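Local coordinates for RsbT co-antagonist protein RsbRA (Bacillus subtilis, PDB 2BNL) that regulates sigma-B in the general stress response as a stressosome component, stimulating the RsbT kinase toward RsbS, and is represented here by its globin-like N-terminal domain, at residues L18-L21 against W22-L26; T38-V41 against Y42-S46; I45-E48 against Y49-L53. One frame throughout, in Å; residues are numbered along the deposited sequence.

Contact 1. Residues L18-L21 against W22-L26; sequences LLQL and WTDTL
Thr23 and Thr25 each turn a hydroxyl back onto the helix and bond it to the carbonyl oxygen four residues earlier. Thr23 OG1 gives a hydrogen bond of 2.7 Å to Leu19 O, and Thr25 OG1 one of 2.8 Å to Leu21 O. Both hydroxyls are set beside their own backbone N (chi1 -63° for Thr23), which points them down the helix at the preceding turn. Each carbonyl also receives the regular helical bond from the amide N of the same threonine; N and OG1 arrive from opposite faces of the carbonyl plane, so two donors grip one oxygen. In this way the hydroxyls of two buried side chains find an acceptor within their own helix.

Backbone pairing continues the alpha-helical pattern, with Trp22 N on Leu18 O at 2.9 Å and Asp24 N on Gln20 O at 3.0 Å.

Apolar contact centres on the Trp22 indole. Leu18 CB lies 4.2 Å from the centroid of the Trp22 six-membered ring and only 6° off its normal, a CH-pi contact squarely over the face. Leu18 CD2 adds a touch on Trp22 CZ2, and Leu21 CG rests 4.2 Å from Trp22 CD1.

On the exposed side, the bent Gln20 chain brings NE2 to 3.0 Å from Asp24 OD2, but the angle is too poor for a hydrogen bond; amide and carboxylate planes stand 84° apart.

All of this belongs to helix 15-30 of the globin-like domain. Helix 81-100 packs along one side, where Phe91 stacks on Trp22 and Leu95 meets Leu18, while helix 39-54 packs against Leu19 and Trp22 through Ile50 and meets Leu26 through Ser46.

Contact 2. Residues T38-V41 against Y42-S46; sequences TDQV and YENIS
Gln40 and Asn44, one helical turn apart, meet through their amide groups, whose planes are inclined by 47°. Gln40 NE2 donates to Asn44 OD1 at 2.8 Å with an N-H...O angle of 162°. The acceptor lies in the amide plane of Gln40, whereas the donor sits above the carbonyl plane of Asn44 and misses its lone pairs. A bend at chi2 (71°) folds the Gln40 chain along the helix and makes this reach possible. The same NE2 forms a weak hydrogen bond of 3.2 Å with Glu43 OE2, carried out by an extended side chain, so one amide links the residues three and four places ahead.

These residues occupy the first turns of helix 39-54 in the globin-like domain. Thr38 is its N-cap: Thr38 OG1 accepts from Val41 N at 3.2 Å, a capping bond for an amide of the first turn.

Away from the polar strip, the Tyr42 ring leans past the preceding turn, its CD2 3.3 Å from Thr38 O, while its hydroxyl bonds to Leu37 N in the approach to the helix. Tyr42 also packs on Lys27 and Ser30 of helix 15-30. Along another side of the helix, Val41 CG1 and Ile45 CD1 approach to 4.3 Å, and both side chains lie against Ile77.

Contact 3. Residues I45-E48 against Y49-L53; sequences ISKE and YIDIL
Lys47 and Asp51 form a salt bridge one helical turn apart, with Lys47 NZ 2.6 Å from Asp51 OD1. The ammonium comes in on the syn lone pair of OD1, the side that faces the other carboxylate oxygen. Lys47 leaves the backbone with CG opposite its own N (chi1 171°), then bends at chi2 and runs forward along the helix; Asp51 swings its carboxylate back beside its own N to meet it. The lysine methylenes accompany the bond, with Lys47 CE 3.4 Å from Asp51 OD1. Glu48 directs its charge elsewhere, to a salt bridge between its OE2 and Arg73 NH1 of helix 64-76.

Regular helical bonds underlie these side chains, from Tyr49 N to Ile45 O (2.9 Å) through to Ile52 N to Glu48 O (3.2 Å).

Further in, isoleucine branches lie against backbone carbonyl oxygens of the previous turn: Ile50 CG1 is 3.3 Å from Ser46 O, and Ile52 CD1 is 3.4 Å from Glu48 O. Leu53 CD2 sits over one face of the Tyr49 ring, toward its rim. That ring meets Phe91 edge-to-face, and its hydroxyl hydrogen-bonds to Asn124 OD1 of helix 109-135.

Helix 39-54 is thus amphipathic within the globin-like fold, with Ile50, Ile52, Leu53 and Tyr49 buried and the lysine at the surface. Being exposed at its lysine end, the Lys47-Asp51 pair probably adds modestly to helix stability, while the hydroxyl of the buried Tyr49, satisfied by Asn124, joins this helix to helix 109-135.

How the contacts relate
From the N terminus, contact 1 comes first, within helix 15-30; the chain then turns and contacts 2 and 3 follow along helix 39-54, overlapping at Ile45 and Ser46. Each is local, running over about two and a half turns, so none closes a loop, and contact 1 is complete before contact 2 begins. Their ties are lateral: the two successive helices pack together, with Leu19 CD1 3.3 Å from Glu43 O joining contact 1 to contact 2, and Trp22 CZ3 3.5 Å from Ile50 CG1 joining it to contact 3. Contacts 1 and 3 also converge on helix 81-100, a third helix of the globin-like domain, through the same aromatic residue.

Contact 1. Residues L18-L21 against W22-L26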
loop_
_atom_site.group_PDB
_atom_site.type_symbol
_atom_site.label_atom_id
_atom_site.label_comp_id
_atom_site.label_asym_id
_atom_site.label_seq_id
_atom_site.Cartn_x
_atom_site.Cartn_y
_atom_site.Cartn_z
ATOM N N LEU A 18 -19.731 7.082 1.393
ATOM C CA LEU A 18 -18.519 6.307 1.299
ATOM C C LEU A 18 -18.745 4.811 1.461
ATOM O O LEU A 18 -18.134 4.047 0.805
ATOM C CB LEU A 18 -17.476 6.833 2.292
ATOM C CG LEU A 18 -16.990 8.243 1.973
ATOM C CD1 LEU A 18 -15.962 8.843 3.070
ATOM C CD2 LEU A 18 -16.236 8.226 0.612
ATOM N N LEU A 19 -19.627 4.428 2.338
ATOM C CA LEU A 19 -19.944 3.076 2.604
ATOM C C LEU A 19 -20.426 2.441 1.248
ATOM O O LEU A 19 -20.048 1.331 0.939
ATOM C CB LEU A 19 -20.935 2.924 3.758
ATOM C CG LEU A 19 -21.741 1.565 4.009
ATOM C CD1 LEU A 19 -21.016 0.268 4.539
ATOM C CD2 LEU A 19 -22.921 1.700 4.915
ATOM N N GLN A 20 -21.327 3.154 0.569
ATOM C CA GLN A 20 -21.865 2.665 -0.718
ATOM C C GLN A 20 -20.760 2.581 -1.766
ATOM O O GLN A 20 -20.651 1.620 -2.482
ATOM C CB GLN A 20 -23.025 3.603 -1.148
ATOM C CG GLN A 20 -23.586 3.338 -2.598
ATOM C CD GLN A 20 -24.207 1.932 -2.784
ATOM O OE1 GLN A 20 -24.309 1.134 -1.803
ATOM N NE2 GLN A 20 -24.634 1.605 -4.084
ATOM N N LEU A 21 -19.940 3.615 -1.856
ATOM C CA LEU A 21 -18.845 3.640 -2.796
ATOM C C LEU A 21 -17.856 2.445 -2.614
ATOM O O LEU A 21 -17.466 1.803 -3.563
ATOM C CB LEU A 21 -18.102 4.964 -2.602
ATOM C CG LEU A 21 -17.027 5.298 -3.584
ATOM C CD1 LEU A 21 -17.670 5.670 -4.963
ATOM C CD2 LEU A 21 -16.193 6.473 -3.082
ATOM N N TRP A 22 -17.435 2.246 -1.383
ATOM C CA TRP A 22 -16.534 1.190 -1.019
ATOM C C TRP A 22 -17.140 -0.192 -1.123
ATOM O O TRP A 22 -16.465 -1.101 -1.526
ATOM C CB TRP A 22 -15.901 1.489 0.357
ATOM C CG TRP A 22 -15.056 2.665 0.271
ATOM C CD1 TRP A 22 -14.613 3.266 -0.844
ATOM C CD2 TRP A 22 -14.593 3.474 1.371
ATOM N NE1 TRP A 22 -13.848 4.362 -0.512
ATOM C CE2 TRP A 22 -13.810 4.488 0.838
ATOM C CE3 TRP A 22 -14.774 3.415 2.757
ATOM C CZ2 TRP A 22 -13.199 5.467 1.636
ATOM C CZ3 TRP A 22 -14.159 4.386 3.526
ATOM C CH2 TRP A 22 -13.393 5.374 2.954
ATOM N N THR A 23 -18.434 -0.330 -0.801
ATOM C CA THR A 23 -19.127 -1.584 -0.981
ATOM C C THR A 23 -19.147 -1.939 -2.467
ATOM O O THR A 23 -18.888 -3.053 -2.863
ATOM C CB THR A 23 -20.564 -1.517 -0.333
ATOM O OG1 THR A 23 -20.413 -1.320 1.078
ATOM C CG2 THR A 23 -21.252 -2.892 -0.551
ATOM N N ASP A 24 -19.458 -0.973 -3.297
ATOM C CA ASP A 24 -19.460 -1.164 -4.746
ATOM C C ASP A 24 -18.122 -1.491 -5.301
ATOM O O ASP A 24 -18.010 -2.285 -6.230
ATOM C CB ASP A 24 -20.043 0.064 -5.484
ATOM C CG ASP A 24 -21.534 0.257 -5.224
ATOM O OD1 ASP A 24 -22.247 -0.657 -4.678
ATOM O OD2 ASP A 24 -21.989 1.380 -5.487
ATOM N N THR A 25 -17.066 -0.899 -4.757
ATOM C CA THR A 25 -15.684 -1.236 -5.182
ATOM C C THR A 25 -15.382 -2.686 -4.875
ATOM O O THR A 25 -14.897 -3.373 -5.733
ATOM C CB THR A 25 -14.711 -0.293 -4.444
ATOM O OG1 THR A 25 -15.020 1.046 -4.791
ATOM C CG2 THR A 25 -13.263 -0.609 -4.723
ATOM N N LEU A 26 -15.728 -3.174 -3.660
ATOM C CA LEU A 26 -15.510 -4.568 -3.285
ATOM C C LEU A 26 -16.236 -5.505 -4.198
ATOM O O LEU A 26 -15.690 -6.484 -4.665
ATOM C CB LEU A 26 -15.922 -4.842 -1.837
ATOM C CG LEU A 26 -15.040 -4.183 -0.781
ATOM C CD1 LEU A 26 -15.643 -4.259 0.534
ATOM C CD2 LEU A 26 -13.600 -4.814 -0.697
#

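Contact 2. Residues T38-V41 against Y42-S46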
loop_
_atom_site.group_PDB
_atom_site.type_symbol
_atom_site.label_atom_id
_atom_site.label_comp_id
_atom_site.label_asym_id
_atom_site.label_seq_id
_atom_site.Cartn_x
_atom_site.Cartn_y
_atom_site.Cartn_z
ATOM N N THR A 38 -21.579 -12.159 -0.326
ATOM C CA THR A 38 -22.820 -11.474 -0.396
ATOM C C THR A 38 -22.606 -9.956 -0.331
ATOM O O THR A 38 -21.619 -9.490 0.270
ATOM C CB THR A 38 -23.773 -11.929 0.692
ATOM O OG1 THR A 38 -23.247 -11.568 1.954
ATOM C CG2 THR A 38 -23.914 -13.438 0.580
ATOM N N ASP A 39 -23.646 -9.217 -0.781
ATOM C CA ASP A 39 -23.641 -7.768 -0.547
ATOM C C ASP A 39 -23.400 -7.360 0.893
ATOM O O ASP A 39 -22.626 -6.414 1.118
ATOM C CB ASP A 39 -24.884 -7.136 -1.071
ATOM C CG ASP A 39 -24.933 -7.175 -2.643
ATOM O OD1 ASP A 39 -23.968 -7.677 -3.308
ATOM O OD2 ASP A 39 -25.972 -6.757 -3.209
ATOM N N GLN A 40 -24.131 -8.000 1.848
ATOM C CA GLN A 40 -23.948 -7.731 3.242
ATOM C C GLN A 40 -22.525 -7.985 3.756
ATOM O O GLN A 40 -22.094 -7.252 4.591
ATOM C CB GLN A 40 -24.959 -8.478 4.099
ATOM C CG GLN A 40 -24.983 -7.952 5.491
ATOM C CD GLN A 40 -25.627 -6.555 5.551
ATOM O OE1 GLN A 40 -26.737 -6.416 5.133
ATOM N NE2 GLN A 40 -24.904 -5.529 6.081
ATOM N N VAL A 41 -21.828 -9.033 3.283
ATOM C CA VAL A 41 -20.478 -9.300 3.707
ATOM C C VAL A 41 -19.612 -8.120 3.291
ATOM O O VAL A 41 -18.844 -7.586 4.091
ATOM C CB VAL A 41 -19.938 -10.637 3.164
ATOM C CG1 VAL A 41 -18.531 -10.731 3.286
ATOM C CG2 VAL A 41 -20.566 -11.767 3.972
ATOM N N TYR A 42 -19.790 -7.658 2.066
ATOM C CA TYR A 42 -18.913 -6.530 1.602
ATOM C C TYR A 42 -19.276 -5.236 2.269
ATOM O O TYR A 42 -18.342 -4.437 2.668
ATOM C CB TYR A 42 -18.932 -6.453 0.062
ATOM C CG TYR A 42 -18.425 -7.689 -0.656
ATOM C CD1 TYR A 42 -17.163 -8.199 -0.415
ATOM C CD2 TYR A 42 -19.194 -8.361 -1.595
ATOM C CE1 TYR A 42 -16.643 -9.321 -1.067
ATOM C CE2 TYR A 42 -18.668 -9.493 -2.232
ATOM C CZ TYR A 42 -17.406 -9.957 -1.953
ATOM O OH TYR A 42 -16.942 -11.091 -2.575
ATOM N N GLU A 43 -20.584 -5.002 2.469
ATOM C CA GLU A 43 -21.005 -3.848 3.248
ATOM C C GLU A 43 -20.396 -3.819 4.677
ATOM O O GLU A 43 -19.958 -2.811 5.148
ATOM C CB GLU A 43 -22.536 -3.734 3.264
ATOM C CG GLU A 43 -23.039 -2.555 4.051
ATOM C CD GLU A 43 -24.565 -2.519 4.229
ATOM O OE1 GLU A 43 -25.241 -2.753 3.215
ATOM O OE2 GLU A 43 -25.060 -2.362 5.402
ATOM N N ASN A 44 -20.387 -4.954 5.312
ATOM C CA ASN A 44 -19.880 -5.090 6.652
ATOM C C ASN A 44 -18.374 -4.829 6.715
ATOM O O ASN A 44 -17.872 -4.284 7.665
ATOM C CB ASN A 44 -20.214 -6.457 7.231
ATOM C CG ASN A 44 -21.634 -6.601 7.661
ATOM O OD1 ASN A 44 -22.474 -5.730 7.501
ATOM N ND2 ASN A 44 -21.939 -7.777 8.127
ATOM N N ILE A 45 -17.665 -5.274 5.704
ATOM C CA ILE A 45 -16.254 -4.878 5.548
ATOM C C ILE A 45 -16.022 -3.376 5.397
ATOM O O ILE A 45 -15.163 -2.826 6.095
ATOM C CB ILE A 45 -15.577 -5.596 4.334
ATOM C CG1 ILE A 45 -15.473 -7.087 4.606
ATOM C CG2 ILE A 45 -14.228 -4.957 4.052
ATOM C CD1 ILE A 45 -15.280 -7.885 3.393
ATOM N N SER A 46 -16.805 -2.719 4.536
ATOM C CA SER A 46 -16.715 -1.280 4.371
ATOM C C SER A 46 -17.039 -0.570 5.647
ATOM O O SER A 46 -16.401 0.423 5.935
ATOM C CB SER A 46 -17.616 -0.823 3.255
ATOM O OG SER A 46 -17.295 -1.686 2.168
#

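Contact 3. Residues I45-E48 against Y49-L53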
loop_
_atom_site.group_PDB
_atom_site.type_symbol
_atom_site.label_atom_id
_atom_site.label_comp_id
_atom_site.label_asym_id
_atom_site.label_seq_id
_atom_site.Cartn_x
_atom_site.Cartn_y
_atom_site.Cartn_z
ATOM N N ILE A 45 -17.665 -5.274 5.704
ATOM C CA ILE A 45 -16.254 -4.878 5.548
ATOM C C ILE A 45 -16.022 -3.376 5.397
ATOM O O ILE A 45 -15.163 -2.826 6.095
ATOM C CB ILE A 45 -15.577 -5.596 4.334
ATOM C CG1 ILE A 45 -15.473 -7.087 4.606
ATOM C CG2 ILE A 45 -14.228 -4.957 4.052
ATOM C CD1 ILE A 45 -15.280 -7.885 3.393
ATOM N N SER A 46 -16.805 -2.719 4.536
ATOM C CA SER A 46 -16.715 -1.280 4.371
ATOM C C SER A 46 -17.039 -0.570 5.647
ATOM O O SER A 46 -16.401 0.423 5.935
ATOM C CB SER A 46 -17.616 -0.823 3.255
ATOM O OG SER A 46 -17.295 -1.686 2.168
ATOM N N LYS A 47 -18.061 -1.037 6.361
ATOM C CA LYS A 47 -18.455 -0.414 7.614
ATOM C C LYS A 47 -17.371 -0.592 8.696
ATOM O O LYS A 47 -17.119 0.360 9.433
ATOM C CB LYS A 47 -19.880 -0.894 8.069
ATOM C CG LYS A 47 -20.253 -0.429 9.484
ATOM C CD LYS A 47 -20.318 1.057 9.625
ATOM C CE LYS A 47 -21.010 1.523 11.043
ATOM N NZ LYS A 47 -20.451 2.822 11.471
ATOM N N GLU A 48 -16.800 -1.759 8.796
ATOM C CA GLU A 48 -15.717 -2.057 9.788
ATOM C C GLU A 48 -14.546 -1.164 9.441
ATOM O O GLU A 48 -13.852 -0.656 10.300
ATOM C CB GLU A 48 -15.177 -3.466 9.663
ATOM C CG GLU A 48 -15.624 -4.542 10.653
ATOM C CD GLU A 48 -14.885 -5.908 10.459
ATOM O OE1 GLU A 48 -14.091 -6.260 11.398
ATOM O OE2 GLU A 48 -15.118 -6.634 9.393
ATOM N N TYR A 49 -14.253 -1.021 8.165
ATOM C CA TYR A 49 -13.127 -0.078 7.741
ATOM C C TYR A 49 -13.362 1.383 8.048
ATOM O O TYR A 49 -12.497 2.071 8.608
ATOM C CB TYR A 49 -12.924 -0.207 6.266
ATOM C CG TYR A 49 -11.739 0.494 5.729
ATOM C CD1 TYR A 49 -10.447 0.089 6.062
ATOM C CD2 TYR A 49 -11.875 1.529 4.859
ATOM C CE1 TYR A 49 -9.316 0.698 5.520
ATOM C CE2 TYR A 49 -10.713 2.167 4.317
ATOM C CZ TYR A 49 -9.448 1.726 4.656
ATOM O OH TYR A 49 -8.368 2.323 4.056
ATOM N N ILE A 50 -14.561 1.878 7.709
ATOM C CA ILE A 50 -14.878 3.247 8.074
ATOM C C ILE A 50 -14.744 3.485 9.630
ATOM O O ILE A 50 -14.299 4.550 10.044
ATOM C CB ILE A 50 -16.304 3.713 7.591
ATOM C CG1 ILE A 50 -16.416 3.685 6.078
ATOM C CG2 ILE A 50 -16.594 5.263 7.805
ATOM C CD1 ILE A 50 -17.945 3.618 5.400
ATOM N N ASP A 51 -15.210 2.541 10.421
ATOM C CA ASP A 51 -15.161 2.617 11.882
ATOM C C ASP A 51 -13.693 2.709 12.353
ATOM O O ASP A 51 -13.419 3.469 13.241
ATOM C CB ASP A 51 -15.768 1.400 12.545
ATOM C CG ASP A 51 -17.291 1.422 12.579
ATOM O OD1 ASP A 51 -17.915 2.368 12.084
ATOM O OD2 ASP A 51 -17.819 0.449 13.132
ATOM N N ILE A 52 -12.802 1.979 11.701
ATOM C CA ILE A 52 -11.328 2.149 11.862
ATOM C C ILE A 52 -10.829 3.554 11.562
ATOM O O ILE A 52 -10.115 4.158 12.383
ATOM C CB ILE A 52 -10.508 1.096 11.105
ATOM C CG1 ILE A 52 -10.733 -0.305 11.713
ATOM C CG2 ILE A 52 -9.049 1.492 11.017
ATOM C CD1 ILE A 52 -10.554 -1.475 10.728
ATOM N N LEU A 53 -11.290 4.104 10.463
ATOM C CA LEU A 53 -10.880 5.411 10.055
ATOM C C LEU A 53 -11.308 6.419 11.090
ATOM O O LEU A 53 -10.517 7.295 11.453
ATOM C CB LEU A 53 -11.444 5.744 8.663
ATOM C CG LEU A 53 -11.084 4.860 7.505
ATOM C CD1 LEU A 53 -11.787 5.396 6.231
ATOM C CD2 LEU A 53 -9.676 4.619 7.271
#